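Local coordinates for protein putative transcriptional regulator (PDB 3K4H) that probably regulates transcription as a LacI-family protein, holding a glucose-containing glycan in the cleft of its periplasmic-binding-protein-like sensor domain, at residues Gly12-Ser17 with Glu55-Gly60; Gly72-Tyr77 with Lys256-Lys261; Arg83-Leu88 with Phe93-Ile98. One frame throughout, in Å; residues are numbered along the deposited sequence.

Contact 1. Residues Gly12-Ser17 with Glu55-Gly60; sequences GLVMPS and EEIFNG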
# COMPACT_ATOMS: atom_id res chain seq x y z
N GLY A 12 10.78 -8.75 21.49
CA GLY A 12 11.37 -9.92 20.90
C GLY A 12 11.46 -9.79 19.41
O GLY A 12 10.58 -9.22 18.75
N LEU A 13 12.54 -10.34 18.87
CA LEU A 13 12.74 -10.33 17.46
C LEU A 13 12.77 -11.75 16.99
O LEU A 13 13.41 -12.59 17.62
CB LEU A 13 14.05 -9.63 17.12
CG LEU A 13 14.33 -8.28 17.75
CD1 LEU A 13 15.69 -7.80 17.28
CD2 LEU A 13 13.24 -7.23 17.43
N VAL A 14 12.07 -12.02 15.90
CA VAL A 14 12.09 -13.35 15.32
C VAL A 14 12.56 -13.29 13.88
O VAL A 14 12.02 -12.54 13.06
CB VAL A 14 10.73 -14.05 15.44
CG1 VAL A 14 10.79 -15.43 14.86
CG2 VAL A 14 10.31 -14.12 16.88
N MSE A 15 13.60 -14.07 13.61
CA MSE A 15 14.12 -14.24 12.28
C MSE A 15 13.43 -15.36 11.47
O MSE A 15 12.70 -16.18 12.02
CB MSE A 15 15.59 -14.50 12.38
CG MSE A 15 16.39 -13.33 11.91
SE MSE A 15 17.14 -12.17 13.30
CE MSE A 15 16.48 -10.53 12.49
N PRO A 16 13.66 -15.40 10.15
CA PRO A 16 13.19 -16.54 9.37
C PRO A 16 14.07 -17.76 9.56
O PRO A 16 13.69 -18.85 9.15
CB PRO A 16 13.28 -16.07 7.94
CG PRO A 16 13.64 -14.66 7.99
CD PRO A 16 14.19 -14.33 9.29
N SER A 17 15.23 -17.59 10.20
CA SER A 17 16.19 -18.67 10.39
C SER A 17 17.31 -18.21 11.36
O SER A 17 17.25 -17.10 11.90
CB SER A 17 16.77 -19.13 9.04
OG SER A 17 17.59 -20.27 9.20
N GLU A 55 12.16 -25.83 14.16
CA GLU A 55 11.64 -26.25 15.41
C GLU A 55 12.29 -25.47 16.50
O GLU A 55 11.65 -24.99 17.38
CB GLU A 55 12.00 -27.69 15.57
CG GLU A 55 11.28 -28.39 16.66
CD GLU A 55 12.01 -29.61 17.11
OE1 GLU A 55 11.94 -29.92 18.29
OE2 GLU A 55 12.65 -30.25 16.29
N GLU A 56 13.57 -25.25 16.40
CA GLU A 56 14.24 -24.48 17.40
C GLU A 56 13.77 -23.06 17.51
O GLU A 56 13.78 -22.51 18.55
CB GLU A 56 15.73 -24.55 17.19
CG GLU A 56 16.24 -25.92 17.25
CD GLU A 56 17.69 -25.99 17.01
OE1 GLU A 56 18.24 -25.00 16.60
OE2 GLU A 56 18.29 -27.03 17.21
N ILE A 57 13.43 -22.44 16.41
CA ILE A 57 12.94 -21.08 16.44
C ILE A 57 11.55 -21.02 17.08
O ILE A 57 11.22 -20.06 17.80
CB ILE A 57 12.90 -20.47 15.03
CG1 ILE A 57 14.32 -20.25 14.53
CG2 ILE A 57 12.22 -19.14 15.04
CD1 ILE A 57 14.38 -19.73 13.12
N PHE A 58 10.73 -22.04 16.83
CA PHE A 58 9.42 -22.11 17.46
C PHE A 58 9.61 -22.14 18.97
O PHE A 58 9.16 -21.23 19.67
CB PHE A 58 8.64 -23.34 17.00
CG PHE A 58 7.20 -23.34 17.44
CD1 PHE A 58 6.26 -22.52 16.83
CD2 PHE A 58 6.79 -24.16 18.49
CE1 PHE A 58 4.94 -22.51 17.25
CE2 PHE A 58 5.47 -24.16 18.92
CZ PHE A 58 4.54 -23.34 18.31
N ASN A 59 10.33 -23.15 19.46
CA ASN A 59 10.63 -23.23 20.87
C ASN A 59 11.10 -21.87 21.40
O ASN A 59 10.64 -21.41 22.46
CB ASN A 59 11.62 -24.35 21.18
CG ASN A 59 11.24 -25.68 20.51
OD1 ASN A 59 10.25 -25.75 19.78
ND2 ASN A 59 12.04 -26.74 20.75
N GLY A 60 11.95 -21.21 20.62
CA GLY A 60 12.46 -19.93 21.02
C GLY A 60 11.34 -18.96 21.39
O GLY A 60 11.36 -18.34 22.47

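Contact 2. Residues Gly72-Tyr77 with Lys256-Lys261; sequences GIILLY and KALVDK. With GLC (alpha-D-glucopyranose), chain C.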
# COMPACT_ATOMS: atom_id res chain seq x y z
N GLY A 72 6.31 -7.83 23.83
CA GLY A 72 5.82 -7.83 22.45
C GLY A 72 6.85 -8.45 21.54
O GLY A 72 8.00 -8.62 21.95
N ILE A 73 6.45 -8.80 20.31
CA ILE A 73 7.36 -9.49 19.40
C ILE A 73 7.25 -8.88 18.02
O ILE A 73 6.13 -8.63 17.55
CB ILE A 73 7.00 -10.98 19.30
CG1 ILE A 73 7.34 -11.72 20.60
CG2 ILE A 73 7.68 -11.62 18.13
CD1 ILE A 73 6.97 -13.20 20.61
N ILE A 74 8.39 -8.63 17.37
CA ILE A 74 8.39 -8.20 15.97
C ILE A 74 8.82 -9.36 15.15
O ILE A 74 9.85 -9.94 15.43
CB ILE A 74 9.42 -7.10 15.73
CG1 ILE A 74 9.22 -5.94 16.67
CG2 ILE A 74 9.32 -6.56 14.32
CD1 ILE A 74 10.18 -4.79 16.46
N LEU A 75 8.04 -9.74 14.15
CA LEU A 75 8.49 -10.78 13.22
C LEU A 75 9.19 -10.10 12.05
O LEU A 75 8.59 -9.25 11.37
CB LEU A 75 7.30 -11.59 12.73
CG LEU A 75 6.81 -12.73 13.61
CD1 LEU A 75 5.44 -13.15 13.21
CD2 LEU A 75 7.74 -13.92 13.43
N LEU A 76 10.46 -10.43 11.83
CA LEU A 76 11.25 -9.74 10.80
C LEU A 76 11.03 -10.30 9.41
O LEU A 76 11.78 -10.01 8.48
CB LEU A 76 12.73 -9.76 11.13
CG LEU A 76 13.20 -8.76 12.17
CD1 LEU A 76 12.27 -7.61 12.12
CD2 LEU A 76 13.18 -9.35 13.57
N TYR A 77 9.99 -11.10 9.29
CA TYR A 77 9.74 -11.80 8.06
C TYR A 77 8.24 -12.14 7.98
O TYR A 77 7.52 -11.99 8.98
CB TYR A 77 10.58 -13.07 8.01
CG TYR A 77 10.06 -14.13 8.93
CD1 TYR A 77 10.34 -14.09 10.29
CD2 TYR A 77 9.28 -15.16 8.44
CE1 TYR A 77 9.86 -15.06 11.14
CE2 TYR A 77 8.79 -16.15 9.28
CZ TYR A 77 9.08 -16.09 10.63
OH TYR A 77 8.60 -17.05 11.47
N LYS A 256 7.70 1.06 16.63
CA LYS A 256 6.77 2.09 17.07
C LYS A 256 5.34 1.56 17.04
O LYS A 256 4.55 1.87 17.91
CB LYS A 256 6.90 3.31 16.16
CG LYS A 256 6.09 4.50 16.55
CD LYS A 256 6.23 5.56 15.51
CE LYS A 256 6.12 6.87 16.18
NZ LYS A 256 6.21 7.91 15.15
N ALA A 257 5.04 0.73 16.05
CA ALA A 257 3.71 0.12 15.96
C ALA A 257 3.49 -0.91 17.06
O ALA A 257 2.40 -1.00 17.60
CB ALA A 257 3.48 -0.50 14.58
N LEU A 258 4.53 -1.67 17.40
CA LEU A 258 4.42 -2.73 18.39
C LEU A 258 4.23 -2.17 19.79
O LEU A 258 3.37 -2.63 20.53
CB LEU A 258 5.62 -3.66 18.36
CG LEU A 258 5.66 -4.75 19.42
CD1 LEU A 258 4.42 -5.67 19.36
CD2 LEU A 258 6.95 -5.56 19.36
N VAL A 259 5.04 -1.18 20.15
CA VAL A 259 4.99 -0.58 21.47
C VAL A 259 3.63 0.06 21.67
O VAL A 259 3.04 -0.03 22.75
CB VAL A 259 6.15 0.43 21.68
CG1 VAL A 259 5.96 1.29 22.90
CG2 VAL A 259 7.46 -0.32 21.82
N ASP A 260 3.12 0.68 20.62
CA ASP A 260 1.79 1.28 20.69
C ASP A 260 0.79 0.16 21.00
O ASP A 260 0.03 0.24 21.96
CB ASP A 260 1.47 1.99 19.38
CG ASP A 260 0.10 2.58 19.36
OD1 ASP A 260 -0.26 3.40 20.25
OD2 ASP A 260 -0.65 2.23 18.43
N LYS A 261 0.86 -0.91 20.23
CA LYS A 261 0.02 -2.08 20.43
C LYS A 261 0.15 -2.63 21.85
O LYS A 261 -0.84 -3.04 22.44
CB LYS A 261 0.39 -3.16 19.43
CG LYS A 261 -0.55 -4.34 19.38
CD LYS A 261 -0.50 -5.02 18.00
CE LYS A 261 -1.42 -6.20 17.97
NZ LYS A 261 -2.14 -6.26 16.68
C1 GLC C . 11.78 -7.98 4.75
C2 GLC C . 10.68 -8.77 5.41
C3 GLC C . 9.56 -8.90 4.40
C4 GLC C . 9.07 -7.51 3.95
C5 GLC C . 10.22 -6.66 3.48
C6 GLC C . 9.73 -5.26 3.22
O2 GLC C . 11.18 -10.05 5.76
O3 GLC C . 8.58 -9.74 4.97
O4 GLC C . 8.28 -7.58 2.81
O5 GLC C . 11.30 -6.69 4.41
O6 GLC C . 9.76 -5.09 1.83

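Contact 3. Residues Arg83-Leu88 with Phe93-Ile98; sequences RIIQYL and FPFVLI. With GLC (alpha-D-glucopyranose), chain C.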
# COMPACT_ATOMS: atom_id res chain seq x y z
N ARG A 83 3.66 -21.18 11.70
CA ARG A 83 3.22 -21.63 13.01
C ARG A 83 3.40 -20.48 14.00
O ARG A 83 2.53 -20.26 14.85
CB ARG A 83 4.03 -22.82 13.52
CG ARG A 83 4.07 -24.05 12.68
CD ARG A 83 5.37 -24.78 12.95
NE ARG A 83 5.37 -25.32 14.30
CZ ARG A 83 6.41 -25.85 14.95
NH1 ARG A 83 7.61 -25.93 14.39
NH2 ARG A 83 6.24 -26.31 16.17
N ILE A 84 4.52 -19.75 13.91
CA ILE A 84 4.81 -18.72 14.91
C ILE A 84 3.61 -17.80 15.07
O ILE A 84 3.17 -17.53 16.20
CB ILE A 84 6.06 -17.86 14.60
CG1 ILE A 84 7.30 -18.72 14.29
CG2 ILE A 84 6.38 -16.94 15.76
CD1 ILE A 84 7.93 -19.31 15.46
N ILE A 85 3.07 -17.34 13.94
CA ILE A 85 1.88 -16.49 13.94
C ILE A 85 0.65 -17.21 14.48
O ILE A 85 -0.08 -16.61 15.27
CB ILE A 85 1.54 -15.93 12.55
CG1 ILE A 85 2.66 -15.03 12.06
CG2 ILE A 85 0.22 -15.12 12.58
CD1 ILE A 85 2.36 -14.41 10.69
N GLN A 86 0.41 -18.46 14.07
CA GLN A 86 -0.72 -19.23 14.62
C GLN A 86 -0.62 -19.23 16.13
O GLN A 86 -1.62 -19.08 16.83
CB GLN A 86 -0.82 -20.69 14.10
CG GLN A 86 -1.91 -20.99 13.02
CD GLN A 86 -3.34 -20.47 13.36
OE1 GLN A 86 -3.86 -19.55 12.69
NE2 GLN A 86 -3.99 -21.06 14.38
N TYR A 87 0.60 -19.37 16.64
CA TYR A 87 0.81 -19.47 18.06
C TYR A 87 0.48 -18.16 18.73
O TYR A 87 -0.30 -18.14 19.70
CB TYR A 87 2.25 -19.87 18.39
CG TYR A 87 2.52 -19.85 19.88
CD1 TYR A 87 3.16 -18.77 20.48
CD2 TYR A 87 2.08 -20.90 20.71
CE1 TYR A 87 3.39 -18.74 21.86
CE2 TYR A 87 2.31 -20.88 22.09
CZ TYR A 87 2.96 -19.80 22.66
OH TYR A 87 3.19 -19.76 24.02
N LEU A 88 1.07 -17.08 18.24
CA LEU A 88 0.92 -15.79 18.88
C LEU A 88 -0.51 -15.33 18.78
O LEU A 88 -1.03 -14.73 19.73
CB LEU A 88 1.86 -14.75 18.26
CG LEU A 88 3.38 -14.95 18.36
CD1 LEU A 88 4.08 -13.79 17.69
CD2 LEU A 88 3.85 -15.08 19.80
N PHE A 93 -1.03 -12.89 22.03
CA PHE A 93 0.20 -12.17 22.37
C PHE A 93 0.41 -11.00 21.42
O PHE A 93 0.21 -11.18 20.21
CB PHE A 93 1.41 -13.10 22.33
CG PHE A 93 2.61 -12.54 23.00
CD1 PHE A 93 3.59 -11.87 22.25
CD2 PHE A 93 2.76 -12.62 24.38
CE1 PHE A 93 4.71 -11.31 22.87
CE2 PHE A 93 3.85 -12.08 25.01
CZ PHE A 93 4.84 -11.42 24.27
N PRO A 94 0.83 -9.82 21.93
CA PRO A 94 0.99 -8.68 21.01
C PRO A 94 2.18 -8.85 20.07
O PRO A 94 3.30 -9.04 20.53
CB PRO A 94 1.21 -7.47 21.93
CG PRO A 94 1.18 -7.96 23.29
CD PRO A 94 1.26 -9.47 23.29
N PHE A 95 1.94 -8.77 18.77
CA PHE A 95 3.02 -8.85 17.80
C PHE A 95 2.77 -8.02 16.55
O PHE A 95 1.65 -7.60 16.26
CB PHE A 95 3.26 -10.29 17.40
CG PHE A 95 2.25 -10.82 16.43
CD1 PHE A 95 1.08 -11.42 16.89
CD2 PHE A 95 2.47 -10.72 15.05
CE1 PHE A 95 0.14 -11.90 16.00
CE2 PHE A 95 1.54 -11.20 14.16
CZ PHE A 95 0.36 -11.79 14.63
N VAL A 96 3.84 -7.82 15.77
CA VAL A 96 3.79 -6.99 14.57
C VAL A 96 4.61 -7.64 13.46
O VAL A 96 5.67 -8.22 13.73
CB VAL A 96 4.38 -5.59 14.88
CG1 VAL A 96 4.95 -4.96 13.62
CG2 VAL A 96 3.33 -4.69 15.49
N LEU A 97 4.12 -7.55 12.22
CA LEU A 97 4.88 -8.06 11.06
C LEU A 97 5.73 -7.02 10.34
O LEU A 97 5.34 -5.84 10.25
CB LEU A 97 3.94 -8.69 10.02
CG LEU A 97 3.55 -10.16 10.03
CD1 LEU A 97 2.98 -10.54 8.69
CD2 LEU A 97 4.76 -10.98 10.24
N ILE A 98 6.88 -7.45 9.80
CA ILE A 98 7.57 -6.67 8.75
C ILE A 98 7.37 -7.46 7.46
O ILE A 98 8.09 -8.41 7.19
CB ILE A 98 9.10 -6.43 9.05
CG1 ILE A 98 9.33 -5.79 10.43
CG2 ILE A 98 9.76 -5.62 7.91
CD1 ILE A 98 10.60 -4.91 10.53
C1 GLC C . 11.78 -7.98 4.75
C2 GLC C . 10.68 -8.77 5.41
C3 GLC C . 9.56 -8.90 4.40
C4 GLC C . 9.07 -7.51 3.95
C5 GLC C . 10.22 -6.66 3.48
C6 GLC C . 9.73 -5.26 3.22
O2 GLC C . 11.18 -10.05 5.76
O3 GLC C . 8.58 -9.74 4.97
O4 GLC C . 8.28 -7.58 2.81
O5 GLC C . 11.30 -6.69 4.41
O6 GLC C . 9.76 -5.09 1.83

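Contact 1. Residues Gly12-Ser17 with Glu55-Gly60
Ile-57 meets Val-14 and Ser-17 at once, an example of how a single branched residue on a helix can serve both a strand and the loop that follows it. The side-chain part of the contact is apolar: Ile-57 CG2 lies 4.0 Å from Val-14 CG1. With CG1 of Ile-57 beside its own backbone N (chi1 -69°) and CG2 on the carbonyl side, the two branches part company. CG2 reaches the last residue of the strand, while the longer arm, extended by its second torsion, carries CD1 to the loop.

There the methyl meets backbone. Ile-57 CD1 comes to 3.4 Å from Ser-17 CA and to 4.1 Å from Pro-16 C, and it lies equally far, 4.1 Å, from Met-15 O. Ser-17 and Pro-16 direct their CB atoms away from the helix, so the loop offers Ile-57 its main chain. The selenomethionine Met-15 likewise sends its end elsewhere, to Phe-28 and Ile-32.

Polar bonding across the contact is absent. Within the helix the usual backbone bonds run, as from Asn-59 N to Glu-55 O (3.1 Å), and near its start Glu-56 N is hydrogen-bonded to Thr-53 OG1.

In the fold, strand 10-14 runs between strands 45-48 and 72-75 of the parallel sheet. Val-14 packs with Ile-73 and Leu-75 on the face covered by helix 54-66, and on Tyr-77 in the loop beyond, whereas Leu-13 turns to Ile-32 and Ile-35 of helix 27-41 on the other face.

Contact 2. Residues Gly72-Tyr77 with Lys256-Lys261
Leu-258 reaches Gly-72, Ile-73 and Ile-74 because its CG stands trans to the backbone N (chi1 176°), which carries the isobutyl group from the helix straight to the strand. Ile-74 answers by holding CG1 beside its backbone N (chi1 -55°), where it can meet one of the leucine methyls. The closest side-chain pair is thus Leu-258 CD2 and Ile-74 CG1, 3.5 Å apart, with the two chains passing at a slant.

The rest of the contact is methyl against main chain. Leu-258 CD2 lies 3.6 Å from Gly-72 C and 3.4 Å from Ile-73 N, and its sister methyl CD1 approaches the same Ile-73 N to 3.8 Å. The fork of the leucine therefore rests on the backbone joining Gly-72 to Ile-73; Gly-72 has no side chain, and Ile-73 directs its own away, to Val-14, Leu-88 and Phe-93 on the other face of the sheet. No hydrogen bond spans the two segments, and all four touching residues are buried.

Strand 72-75 and helix 256-261 run nearly antiparallel, at 152°, with their axes 8.6 Å apart. On the outer side of the helix, Lys-256 forms a salt bridge with Asp-260 of the second subunit, which places this helix at the dimer interface.

Past the strand's C-terminal end, glucose O2 donates a hydrogen bond to Leu-76 O (2.8 Å), and Tyr-77 also lines the glycan pocket. A late helix of the chain packed on a central strand of the first lobe, with ligand held at the strand's C-terminal end, is characteristic of the two-lobed periplasmic-binding-protein-like fold of LacI-family sensor domains.

Contact 3. Residues Arg83-Leu88 with Phe93-Ile98
Leu-88 meets two phenylalanines and sends a different branch to each. Its CD1 rests 3.6 Å from Phe-95 CB, and its CB is 3.7 Å from Phe-95 CD1, so the leucine crosses Phe-95 at a slant, touching CB and the near part of the ring. The other methyl, CD2, turns to Phe-93 and stands 4.0 Å from Phe-93 CB.

Phe-95 takes the first torsion in which CG sits between the backbone N and the carbonyl carbon (chi1 77°), and this raises its ring to the helix. The far end of the ring then meets Ile-85: Phe-95 CZ is 3.9 Å from Ile-85 CG2, the two side chains crossing at about a right angle. The carbonyl oxygen of Phe-93 lies in the plane of the Phe-95 ring, at its edge. Ile-85 uses its other arm further along the strand, where CD1 is 4.2 Å from Leu-97 CD2. Phe-93 points its CB at the helix but leads its ring off to Ile-73 and Val-65, with Pro-94 CD over one face, displaced toward the rim.

One polar bond joins the segments where they come closest. Phe-93 N donates to Leu-88 O over 2.9 Å, nearly straight at 161° and in the carbonyl plane, tying the loop to the last part of the helix.

At the other end of the strand, glucose O3 donates to Ile-98 O (2.6 Å), so this backbone oxygen joins Asp-112, Asn-113 and Asn-115 in holding the sugar. Helix 83-88 and strand 95-98 run nearly antiparallel, at 154°. They form the second half of the right-handed beta-alpha-beta crossover from strand 72-75 through helix 83-90 to strand 95-98, the repeating unit of a Rossmann-like lobe.

Overall arrangement
All three contacts belong to one parallel sheet and show how its two faces are covered. Contacts 1 and 3 lie on one face, 11 Å apart between centres, where Phe-58 packs on Arg-83, Ile-84 and Tyr-87; the helix of contact 2 lies on the other, beside helix 27-41. Neighbouring strands join them directly: Gly-12 O to Ile-74 N (2.7 Å) links contacts 1 and 2, and Leu-75 N to Val-96 O (2.9 Å) links contacts 2 and 3, whose centres are 9 Å apart. Contact 3 is nested within the chain loop that contact 2 closes. Contacts 2 and 3 share one glucose, and the side chain of Pro-16 is about 5 Å from a glucose of the glycan.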